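Sarcoplasmic calcium-binding proteins II, V, VI, and VII (Branchiostoma lanceolatum, PDB 2SAS) binds calcium ions through EF-hand sites and, like parvalbumins, seems to be more abundant in fast-contracting muscle, although its exact role there is not established. Local coordinates at residues D33-T36 with R37-V41; E80-L83 with A84-E87; P100-C103 with Q104-P108; V154-L158 with N159-E163. All coordinates share one frame; numbering follows the deposited sequence.

Interaction 1. Residues D33-T36 with R37-V41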
loop_
_atom_site.group_PDB
_atom_site.type_symbol
_atom_site.label_atom_id
_atom_site.label_comp_id
_atom_site.label_asym_id
_atom_site.label_seq_id
_atom_site.Cartn_x
_atom_site.Cartn_y
_atom_site.Cartn_z
ATOM N N ASP A 33 2.297 18.448 -8.663
ATOM C CA ASP A 33 3.187 17.420 -8.110
ATOM C C ASP A 33 3.479 16.326 -9.141
ATOM O O ASP A 33 4.478 15.583 -9.111
ATOM C CB ASP A 33 2.590 16.762 -6.868
ATOM C CG ASP A 33 2.754 17.457 -5.557
ATOM O OD1 ASP A 33 2.903 18.701 -5.591
ATOM O OD2 ASP A 33 2.677 16.813 -4.478
ATOM N N MET A 34 2.569 16.172 -10.081
ATOM C CA MET A 34 2.786 15.160 -11.142
ATOM C C MET A 34 3.902 15.703 -12.052
ATOM O O MET A 34 4.819 14.970 -12.484
ATOM C CB MET A 34 1.463 14.942 -11.787
ATOM C CG MET A 34 0.586 14.139 -10.845
ATOM S SD MET A 34 -0.962 13.887 -11.785
ATOM C CE MET A 34 -2.119 13.726 -10.418
ATOM N N MET A 35 3.800 16.986 -12.327
ATOM C CA MET A 35 4.680 17.792 -13.153
ATOM C C MET A 35 6.053 17.855 -12.529
ATOM O O MET A 35 7.069 17.640 -13.203
ATOM C CB MET A 35 4.134 19.201 -13.384
ATOM C CG MET A 35 3.174 19.222 -14.529
ATOM S SD MET A 35 3.982 18.616 -16.047
ATOM C CE MET A 35 5.269 19.906 -16.156
ATOM N N THR A 36 6.069 18.140 -11.241
ATOM C CA THR A 36 7.326 18.112 -10.493
ATOM C C THR A 36 7.953 16.729 -10.652
ATOM O O THR A 36 9.154 16.655 -10.823
ATOM C CB THR A 36 7.182 18.409 -8.959
ATOM O OG1 THR A 36 6.628 19.728 -8.897
ATOM C CG2 THR A 36 8.531 18.269 -8.211
ATOM N N ARG A 37 7.197 15.685 -10.534
ATOM C CA ARG A 37 7.695 14.274 -10.635
ATOM C C ARG A 37 8.361 14.120 -12.022
ATOM O O ARG A 37 9.525 13.705 -12.090
ATOM C CB ARG A 37 6.579 13.288 -10.547
ATOM C CG ARG A 37 6.485 12.221 -9.499
ATOM C CD ARG A 37 5.048 12.180 -9.011
ATOM N NE ARG A 37 4.619 10.975 -8.422
ATOM C CZ ARG A 37 4.969 10.351 -7.298
ATOM N NH1 ARG A 37 5.964 10.779 -6.520
ATOM N NH2 ARG A 37 4.325 9.222 -6.933
ATOM N N TYR A 38 7.574 14.512 -13.017
ATOM C CA TYR A 38 7.920 14.465 -14.430
ATOM C C TYR A 38 9.239 15.129 -14.782
ATOM O O TYR A 38 10.055 14.546 -15.517
ATOM C CB TYR A 38 6.811 15.028 -15.297
ATOM C CG TYR A 38 6.734 14.628 -16.750
ATOM C CD1 TYR A 38 6.590 13.298 -17.165
ATOM C CD2 TYR A 38 6.781 15.591 -17.748
ATOM C CE1 TYR A 38 6.469 12.961 -18.504
ATOM C CE2 TYR A 38 6.640 15.282 -19.082
ATOM C CZ TYR A 38 6.496 13.955 -19.468
ATOM O OH TYR A 38 6.413 13.629 -20.813
ATOM N N LYS A 39 9.367 16.376 -14.363
ATOM C CA LYS A 39 10.592 17.163 -14.621
ATOM C C LYS A 39 11.718 16.534 -13.767
ATOM O O LYS A 39 12.822 16.390 -14.287
ATOM C CB LYS A 39 10.439 18.613 -14.266
ATOM C CG LYS A 39 9.200 19.345 -14.812
ATOM C CD LYS A 39 8.866 20.496 -13.829
ATOM C CE LYS A 39 8.935 21.817 -14.555
ATOM N NZ LYS A 39 9.816 22.755 -13.745
ATOM N N GLU A 40 11.425 16.164 -12.563
ATOM C CA GLU A 40 12.288 15.537 -11.552
ATOM C C GLU A 40 13.101 14.421 -12.201
ATOM O O GLU A 40 14.367 14.402 -12.100
ATOM C CB GLU A 40 11.465 15.014 -10.403
ATOM C CG GLU A 40 11.674 14.762 -8.922
ATOM C CD GLU A 40 10.707 13.765 -8.310
ATOM O OE1 GLU A 40 9.561 13.995 -7.955
ATOM O OE2 GLU A 40 11.141 12.590 -8.224
ATOM N N VAL A 41 12.430 13.515 -12.902
ATOM C CA VAL A 41 13.033 12.370 -13.554
ATOM C C VAL A 41 13.470 12.510 -14.997
ATOM O O VAL A 41 14.371 11.711 -15.347
ATOM C CB VAL A 41 12.118 11.100 -13.458
ATOM C CG1 VAL A 41 11.383 11.052 -12.130
ATOM C CG2 VAL A 41 11.236 10.971 -14.664
#

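Interaction 2. Residues E80-L83 with A84-E87. With CA (calcium ion), chain C.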
loop_
_atom_site.group_PDB
_atom_site.type_symbol
_atom_site.label_atom_id
_atom_site.label_comp_id
_atom_site.label_asym_id
_atom_site.label_seq_id
_atom_site.Cartn_x
_atom_site.Cartn_y
_atom_site.Cartn_z
ATOM N N GLU A 80 -15.116 11.608 -0.638
ATOM C CA GLU A 80 -16.577 11.466 -0.754
ATOM C C GLU A 80 -17.075 11.916 -2.110
ATOM O O GLU A 80 -17.864 11.180 -2.757
ATOM C CB GLU A 80 -17.317 12.268 0.332
ATOM C CG GLU A 80 -16.778 11.971 1.762
ATOM C CD GLU A 80 -15.503 12.724 2.080
ATOM O OE1 GLU A 80 -15.169 13.732 1.468
ATOM O OE2 GLU A 80 -14.825 12.237 3.002
ATOM N N GLU A 81 -16.667 13.061 -2.639
ATOM C CA GLU A 81 -17.144 13.448 -3.979
ATOM C C GLU A 81 -16.565 12.529 -5.053
ATOM O O GLU A 81 -17.270 12.206 -6.035
ATOM C CB GLU A 81 -16.912 14.886 -4.371
ATOM C CG GLU A 81 -17.098 15.886 -3.201
ATOM C CD GLU A 81 -16.669 17.271 -3.552
ATOM O OE1 GLU A 81 -15.519 17.669 -3.430
ATOM O OE2 GLU A 81 -17.603 17.926 -4.021
ATOM N N TYR A 82 -15.332 12.106 -4.871
ATOM C CA TYR A 82 -14.653 11.178 -5.772
ATOM C C TYR A 82 -15.369 9.818 -5.719
ATOM O O TYR A 82 -15.490 9.158 -6.796
ATOM C CB TYR A 82 -13.142 11.060 -5.474
ATOM C CG TYR A 82 -12.298 10.228 -6.399
ATOM C CD1 TYR A 82 -11.873 10.650 -7.672
ATOM C CD2 TYR A 82 -11.983 8.918 -6.048
ATOM C CE1 TYR A 82 -11.141 9.807 -8.528
ATOM C CE2 TYR A 82 -11.232 8.091 -6.840
ATOM C CZ TYR A 82 -10.796 8.534 -8.103
ATOM O OH TYR A 82 -10.034 7.671 -8.882
ATOM N N LEU A 83 -15.824 9.436 -4.536
ATOM C CA LEU A 83 -16.565 8.119 -4.403
ATOM C C LEU A 83 -17.860 8.263 -5.204
ATOM O O LEU A 83 -18.180 7.490 -6.116
ATOM C CB LEU A 83 -16.754 7.842 -2.934
ATOM C CG LEU A 83 -16.591 6.454 -2.372
ATOM C CD1 LEU A 83 -17.332 6.313 -1.039
ATOM C CD2 LEU A 83 -17.083 5.339 -3.307
ATOM N N ALA A 84 -18.606 9.317 -4.888
ATOM C CA ALA A 84 -19.854 9.685 -5.570
ATOM C C ALA A 84 -19.699 9.661 -7.053
ATOM O O ALA A 84 -20.585 9.131 -7.743
ATOM C CB ALA A 84 -20.317 11.071 -5.109
ATOM N N MET A 85 -18.645 10.245 -7.602
ATOM C CA MET A 85 -18.384 10.255 -9.048
ATOM C C MET A 85 -18.293 8.806 -9.550
ATOM O O MET A 85 -18.895 8.444 -10.574
ATOM C CB MET A 85 -17.123 11.008 -9.426
ATOM C CG MET A 85 -16.795 10.825 -10.893
ATOM S SD MET A 85 -15.380 11.935 -11.298
ATOM C CE MET A 85 -14.169 11.103 -10.254
ATOM N N TRP A 86 -17.582 7.988 -8.824
ATOM C CA TRP A 86 -17.437 6.564 -9.241
ATOM C C TRP A 86 -18.711 5.766 -9.140
ATOM O O TRP A 86 -18.979 4.946 -10.057
ATOM C CB TRP A 86 -16.225 5.961 -8.548
ATOM C CG TRP A 86 -15.058 6.302 -9.437
ATOM C CD1 TRP A 86 -14.050 7.147 -9.165
ATOM C CD2 TRP A 86 -14.835 5.795 -10.760
ATOM N NE1 TRP A 86 -13.187 7.202 -10.214
ATOM C CE2 TRP A 86 -13.627 6.417 -11.218
ATOM C CE3 TRP A 86 -15.512 4.925 -11.610
ATOM C CZ2 TRP A 86 -13.087 6.153 -12.473
ATOM C CZ3 TRP A 86 -14.979 4.684 -12.867
ATOM C CH2 TRP A 86 -13.790 5.272 -13.285
ATOM N N GLU A 87 -19.492 6.008 -8.108
ATOM C CA GLU A 87 -20.788 5.300 -7.959
ATOM C C GLU A 87 -21.685 5.613 -9.129
ATOM O O GLU A 87 -22.403 4.728 -9.604
ATOM C CB GLU A 87 -21.536 5.570 -6.681
ATOM C CG GLU A 87 -20.819 5.360 -5.343
ATOM C CD GLU A 87 -21.744 4.629 -4.381
ATOM O OE1 GLU A 87 -22.936 4.640 -4.679
ATOM O OE2 GLU A 87 -21.193 4.067 -3.407
HETATM CA CA CA C . -15.415 19.994 -3.404
HETATM O O HOH W 1 -15.020 19.606 -1.185
#

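Interaction 3. Residues P100-C103 with Q104-P108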
loop_
_atom_site.group_PDB
_atom_site.type_symbol
_atom_site.label_atom_id
_atom_site.label_comp_id
_atom_site.label_asym_id
_atom_site.label_seq_id
_atom_site.Cartn_x
_atom_site.Cartn_y
_atom_site.Cartn_z
ATOM N N PRO A 100 -15.174 8.507 -17.765
ATOM C CA PRO A 100 -15.191 9.961 -17.949
ATOM C C PRO A 100 -13.870 10.317 -18.590
ATOM O O PRO A 100 -12.823 9.703 -18.320
ATOM C CB PRO A 100 -15.461 10.521 -16.576
ATOM C CG PRO A 100 -15.130 9.418 -15.597
ATOM C CD PRO A 100 -15.200 8.124 -16.367
ATOM N N ALA A 101 -13.928 11.340 -19.419
ATOM C CA ALA A 101 -12.801 11.855 -20.141
ATOM C C ALA A 101 -11.544 12.094 -19.341
ATOM O O ALA A 101 -10.500 11.897 -20.016
ATOM C CB ALA A 101 -13.183 13.149 -20.874
ATOM N N TRP A 102 -11.589 12.497 -18.092
ATOM C CA TRP A 102 -10.354 12.777 -17.329
ATOM C C TRP A 102 -9.510 11.496 -17.293
ATOM O O TRP A 102 -8.285 11.571 -17.200
ATOM C CB TRP A 102 -10.620 13.328 -15.922
ATOM C CG TRP A 102 -11.235 12.368 -14.973
ATOM C CD1 TRP A 102 -12.561 12.148 -14.778
ATOM C CD2 TRP A 102 -10.563 11.433 -14.099
ATOM N NE1 TRP A 102 -12.779 11.160 -13.858
ATOM C CE2 TRP A 102 -11.569 10.708 -13.414
ATOM C CE3 TRP A 102 -9.225 11.172 -13.819
ATOM C CZ2 TRP A 102 -11.269 9.742 -12.481
ATOM C CZ3 TRP A 102 -8.920 10.188 -12.909
ATOM C CH2 TRP A 102 -9.920 9.482 -12.245
ATOM N N CYS A 103 -10.234 10.372 -17.332
ATOM C CA CYS A 103 -9.636 9.024 -17.298
ATOM C C CYS A 103 -8.773 8.739 -18.531
ATOM O O CYS A 103 -7.749 8.069 -18.428
ATOM C CB CYS A 103 -10.734 7.960 -17.211
ATOM S SG CYS A 103 -11.059 7.488 -15.515
ATOM N N GLN A 104 -9.252 9.241 -19.644
ATOM C CA GLN A 104 -8.605 9.148 -20.961
ATOM C C GLN A 104 -7.249 9.840 -20.905
ATOM O O GLN A 104 -6.414 9.631 -21.791
ATOM C CB GLN A 104 -9.481 9.746 -22.064
ATOM C CG GLN A 104 -10.952 9.342 -22.037
ATOM C CD GLN A 104 -11.144 7.835 -22.081
ATOM O OE1 GLN A 104 -10.337 7.115 -22.681
ATOM N NE2 GLN A 104 -12.211 7.344 -21.448
ATOM N N ASN A 105 -6.997 10.675 -19.897
ATOM C CA ASN A 105 -5.663 11.290 -19.799
ATOM C C ASN A 105 -4.862 10.603 -18.678
ATOM O O ASN A 105 -3.618 10.643 -18.708
ATOM C CB ASN A 105 -5.632 12.800 -19.616
ATOM C CG ASN A 105 -4.178 13.310 -19.714
ATOM O OD1 ASN A 105 -3.722 13.517 -20.848
ATOM N ND2 ASN A 105 -3.490 13.550 -18.597
ATOM N N ARG A 106 -5.578 10.069 -17.713
ATOM C CA ARG A 106 -4.943 9.381 -16.557
ATOM C C ARG A 106 -4.356 8.069 -17.091
ATOM O O ARG A 106 -3.175 7.820 -16.747
ATOM C CB ARG A 106 -5.848 9.253 -15.375
ATOM C CG ARG A 106 -5.462 8.633 -14.050
ATOM C CD ARG A 106 -4.864 9.639 -13.088
ATOM N NE ARG A 106 -4.280 10.695 -13.916
ATOM C CZ ARG A 106 -3.107 11.276 -13.677
ATOM N NH1 ARG A 106 -2.481 11.036 -12.536
ATOM N NH2 ARG A 106 -2.598 12.141 -14.558
ATOM N N ILE A 107 -5.101 7.304 -17.882
ATOM C CA ILE A 107 -4.628 6.042 -18.458
ATOM C C ILE A 107 -3.282 6.135 -19.165
ATOM O O ILE A 107 -2.362 5.439 -18.692
ATOM C CB ILE A 107 -5.700 5.247 -19.251
ATOM C CG1 ILE A 107 -6.783 4.663 -18.288
ATOM C CG2 ILE A 107 -5.132 4.120 -20.155
ATOM C CD1 ILE A 107 -8.195 4.688 -19.037
ATOM N N PRO A 108 -3.094 6.940 -20.190
ATOM C CA PRO A 108 -1.808 7.071 -20.909
ATOM C C PRO A 108 -0.682 7.591 -20.060
ATOM O O PRO A 108 0.495 7.155 -20.171
ATOM C CB PRO A 108 -2.101 8.024 -22.066
ATOM C CG PRO A 108 -3.263 8.842 -21.564
ATOM C CD PRO A 108 -4.143 7.784 -20.839
#

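Interaction 4. Residues V154-L158 with N159-E163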
loop_
_atom_site.group_PDB
_atom_site.type_symbol
_atom_site.label_atom_id
_atom_site.label_comp_id
_atom_site.label_asym_id
_atom_site.label_seq_id
_atom_site.Cartn_x
_atom_site.Cartn_y
_atom_site.Cartn_z
ATOM N N VAL A 154 -0.584 -12.464 -24.319
ATOM C CA VAL A 154 -0.848 -11.015 -24.453
ATOM C C VAL A 154 0.316 -10.116 -24.061
ATOM O O VAL A 154 0.877 -10.218 -22.960
ATOM C CB VAL A 154 -2.053 -10.738 -23.482
ATOM C CG1 VAL A 154 -2.615 -9.359 -23.689
ATOM C CG2 VAL A 154 -3.151 -11.800 -23.622
ATOM N N THR A 155 0.679 -9.166 -24.877
ATOM C CA THR A 155 1.715 -8.185 -24.607
ATOM C C THR A 155 1.090 -7.092 -23.691
ATOM O O THR A 155 -0.071 -6.671 -23.921
ATOM C CB THR A 155 2.248 -7.504 -25.943
ATOM O OG1 THR A 155 2.462 -8.639 -26.841
ATOM C CG2 THR A 155 3.593 -6.806 -25.814
ATOM N N PHE A 156 1.856 -6.706 -22.715
ATOM C CA PHE A 156 1.554 -5.678 -21.778
ATOM C C PHE A 156 1.774 -4.328 -22.510
ATOM O O PHE A 156 2.801 -3.660 -22.308
ATOM C CB PHE A 156 2.295 -5.688 -20.438
ATOM C CG PHE A 156 1.693 -4.859 -19.325
ATOM C CD1 PHE A 156 0.542 -4.104 -19.519
ATOM C CD2 PHE A 156 2.299 -4.885 -18.063
ATOM C CE1 PHE A 156 -0.023 -3.352 -18.482
ATOM C CE2 PHE A 156 1.770 -4.102 -17.024
ATOM C CZ PHE A 156 0.597 -3.326 -17.229
ATOM N N ASP A 157 0.797 -3.989 -23.338
ATOM C CA ASP A 157 0.903 -2.687 -24.023
ATOM C C ASP A 157 -0.243 -1.799 -23.511
ATOM O O ASP A 157 -0.937 -2.173 -22.525
ATOM C CB ASP A 157 0.937 -2.936 -25.519
ATOM C CG ASP A 157 -0.462 -3.207 -26.045
ATOM O OD1 ASP A 157 -1.105 -4.065 -25.447
ATOM O OD2 ASP A 157 -0.880 -2.516 -26.986
ATOM N N LEU A 158 -0.424 -0.645 -24.133
ATOM C CA LEU A 158 -1.431 0.363 -23.813
ATOM C C LEU A 158 -2.845 -0.228 -23.890
ATOM O O LEU A 158 -3.635 0.026 -22.976
ATOM C CB LEU A 158 -1.270 1.588 -24.683
ATOM C CG LEU A 158 -1.529 2.974 -24.138
ATOM C CD1 LEU A 158 -2.145 3.870 -25.205
ATOM C CD2 LEU A 158 -2.336 2.980 -22.855
ATOM N N ASN A 159 -3.135 -1.038 -24.907
ATOM C CA ASN A 159 -4.483 -1.620 -24.954
ATOM C C ASN A 159 -4.666 -2.647 -23.858
ATOM O O ASN A 159 -5.849 -2.921 -23.592
ATOM C CB ASN A 159 -4.910 -2.186 -26.300
ATOM C CG ASN A 159 -4.676 -1.096 -27.323
ATOM O OD1 ASN A 159 -3.552 -1.076 -27.853
ATOM N ND2 ASN A 159 -5.641 -0.208 -27.493
ATOM N N ARG A 160 -3.596 -3.171 -23.309
ATOM C CA ARG A 160 -3.698 -4.176 -22.243
ATOM C C ARG A 160 -3.944 -3.382 -20.935
ATOM O O ARG A 160 -4.819 -3.768 -20.178
ATOM C CB ARG A 160 -2.448 -5.011 -22.081
ATOM C CG ARG A 160 -2.742 -6.476 -21.797
ATOM C CD ARG A 160 -3.573 -6.681 -20.617
ATOM N NE ARG A 160 -4.442 -7.879 -20.695
ATOM C CZ ARG A 160 -4.455 -8.706 -19.649
ATOM N NH1 ARG A 160 -3.533 -8.409 -18.711
ATOM N NH2 ARG A 160 -5.193 -9.747 -19.439
ATOM N N TYR A 161 -3.198 -2.305 -20.841
ATOM C CA TYR A 161 -3.220 -1.372 -19.752
ATOM C C TYR A 161 -4.668 -0.877 -19.491
ATOM O O TYR A 161 -5.146 -1.077 -18.368
ATOM C CB TYR A 161 -2.257 -0.150 -19.900
ATOM C CG TYR A 161 -2.278 0.541 -18.556
ATOM C CD1 TYR A 161 -1.588 0.007 -17.467
ATOM C CD2 TYR A 161 -3.041 1.701 -18.355
ATOM C CE1 TYR A 161 -1.580 0.655 -16.245
ATOM C CE2 TYR A 161 -3.059 2.345 -17.119
ATOM C CZ TYR A 161 -2.348 1.807 -16.067
ATOM O OH TYR A 161 -2.450 2.411 -14.844
ATOM N N LYS A 162 -5.220 -0.269 -20.500
ATOM C CA LYS A 162 -6.553 0.237 -20.620
ATOM C C LYS A 162 -7.577 -0.783 -20.063
ATOM O O LYS A 162 -8.452 -0.355 -19.323
ATOM C CB LYS A 162 -6.991 0.501 -22.076
ATOM C CG LYS A 162 -6.325 1.748 -22.714
ATOM C CD LYS A 162 -6.839 1.953 -24.133
ATOM C CE LYS A 162 -6.193 3.148 -24.825
ATOM N NZ LYS A 162 -7.019 3.562 -25.994
ATOM N N GLU A 163 -7.435 -2.042 -20.426
ATOM C CA GLU A 163 -8.349 -3.117 -20.038
ATOM C C GLU A 163 -8.304 -3.333 -18.534
ATOM O O GLU A 163 -9.325 -3.529 -17.877
ATOM C CB GLU A 163 -8.059 -4.476 -20.714
ATOM C CG GLU A 163 -7.990 -4.647 -22.220
ATOM C CD GLU A 163 -7.504 -5.988 -22.749
ATOM O OE1 GLU A 163 -7.348 -7.000 -22.067
ATOM O OE2 GLU A 163 -7.235 -5.986 -23.990
#

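Interaction 1. Residues D33-T36 with R37-V41
Met35 and Tyr38, one helical turn apart on helix 28-42, meet through sulfur and ring. The sulfur does the touching: Met35 SD lies 5.5 Å from the centroid of the Tyr38 ring and 55° off its normal, an oblique Met-aromatic contact, with Tyr38 CD2 the nearest ring atom. The methionine chain bends at both chi2 and chi3, which carries SD and CE forward along the helix, toward Lys39, and CE comes to 4.2 Å from Lys39 CG.

Backbone bonds supply the polar part. Arg37 N gives to Asp33 O, and Tyr38 N to Met34 O at 2.8 Å. The bond from Lys39 N to Met35 O is nearly straight, at 170°.

Beyond the segment, helix 48-69 covers the apolar side, where Met54 touches both Met35 and Tyr38 and the ring of Tyr51 meets that of Tyr38 almost perpendicularly. Asp33 and Met34 lean instead on Met20.

The whole turn belongs to the exiting helix of the first EF-hand, with Met35 and Tyr38 packed on helix 48-69 and Asp33 next to the calcium ligand Asn21.

Interaction 2. Residues E80-L83 with A84-E87
Glu81 and Met85 are joined by the backbone bond from Met85 N to Glu81 O, while the glutamate side chain runs the other way, to a calcium ion. Its OE1 binds the metal at 2.3 Å, and a water completes a shell shared with Asp70, Asn72, Asp74 and the carbonyl oxygen of Val76. OE2 lies 3.1 Å from the calcium ion and accepts from Ile71 N, while OE1 also accepts from Ser78 N; these two amides help to fix the rotation of the carboxylate.

On another side of the helix lies an aromatic cluster, which begins at the very next residue and extends a turn on to Trp86. Trp86 turns the edge of its five-membered ring toward the face of Tyr82, a T-shaped pair with centroids 4.8 Å apart and planes at 70°. CD1 of Trp86 stands over that face toward the rim, 3.7 Å from Tyr82 CZ. Met85 reaches the same ring obliquely, CE to Tyr82 CD1 at 3.5 Å, its chain turned at the last torsion (chi3 65°). The phenol OH is held by Thr13 OG1 of helix 4-18, and Trp102 packs against both Tyr82 and Met85. A leucine in place of Tyr82 would probably leave the Trp86 edge without its aromatic face and Thr13 without its partner.

The backbone bond from Trp86 N to Tyr82 O, 3.1 Å long, helps to set the spacing of the pair. With OE1 alone on the metal and an amide at each oxygen, the orientation of Glu81 is probably fixed independently of the apolar cluster.

Interaction 3. Residues P100-C103 with Q104-P108
The start of helix 103-114, the entering helix of the third EF-hand, is built by the turn in which Trp102 meets Arg106. Trp102 O takes two backbone donors: Arg106 N at 3.1 Å, in the carbonyl plane and on a lone pair, and Asn105 N, which sits well above that plane. One residue on, Ile107 N gives an almost straight bond (177°) to Cys103 O at 2.8 Å. Gln104 N adds a weak bond to Ala101 O.

The side chains cross at a slant. With chi1 of Trp102 at 68°, CG lies between the backbone N and the carbonyl carbon, and the six-membered ring extends alongside the helix, where CZ3 lies 4.0 Å from Arg106 CG. The arginine thus offers its aliphatic part to the tryptophan; its chain then bends at chi2 and chi3, while the guanidinium plane stays 32° from that of the indole. Its polar end is satisfied by outside partners: Glu61 forms a salt bridge with Arg106 NH2, and the carbonyl oxygen of Phe17 accepts from NH1. Glu61 also accepts from Asn105 ND2.

A loop tightening into a helix N-terminus, with a buried arginine reaching back to helices 4-18 and 48-69, here joins the third hand to the first two.

Interaction 4. Residues V154-L158 with N159-E163
Asn159, in the first turn of helix 158-170 of the fourth EF-hand, lies beside the N-cap residue Asp157. Asn159 N gives a weak bond to Asp157 OD2 at 3.4 Å, straight enough at 160° but long.

Arg160 follows, and its backbone N has two acceptors on the same residue: Asp157 O at 2.9 Å, approached from well above the carbonyl plane, and, weakly, Asp157 OD1. The carboxylate reaches these amides because chi1 (79°) turns CG back over the residue's own backbone. The aliphatic part of the arginine meets the loop: CG touches Val154 CG1 at 3.5 Å, the two side chains crossing at about a right angle. Farther out, NE forms a weak salt bridge with Glu163 OE1.

Tyr161 N also gives to Asp157 O, at 2.8 Å and in the carbonyl plane. Its ring runs beside that of Phe156, both pointing the same way, with Phe156 CE1 at the tyrosine edge, 3.8 Å from Tyr161 CD1. Phe156 is itself bonded through its backbone to Val122, beside the third hand's calcium ligand Ile121.

Lys162 N closes the turn with a nearly straight bond to Leu158 O.

Without the carboxylate, as with an alanine at this position, the amides of Asn159 and Arg160 would probably lose their side-chain acceptor from Asp157. A carboxylate at the N-terminus of a helix lies where the helix dipole probably favours its negative charge, so long bonds may be supplemented by electrostatics.

In the fold
Along the chain the four contacts come one after another, each in a different EF-hand. Interaction 3 lies nearest the middle, about 8 Å from the chain centre, and touches all the others. It meets interaction 1 where Met34 packs on Arg106, interaction 2 where Trp102 and Cys103 pack on Trp86, and interaction 4 where Ile107 meets Leu158, Tyr161 and Lys162. Interactions 2 and 4 stand on opposite sides of the chain centre, their own centres about 26 Å apart, without touching. The start of helix 103-114 therefore connects helices 28-42, 79-91 and 158-170, joining the hands into one compact calcium-binding body.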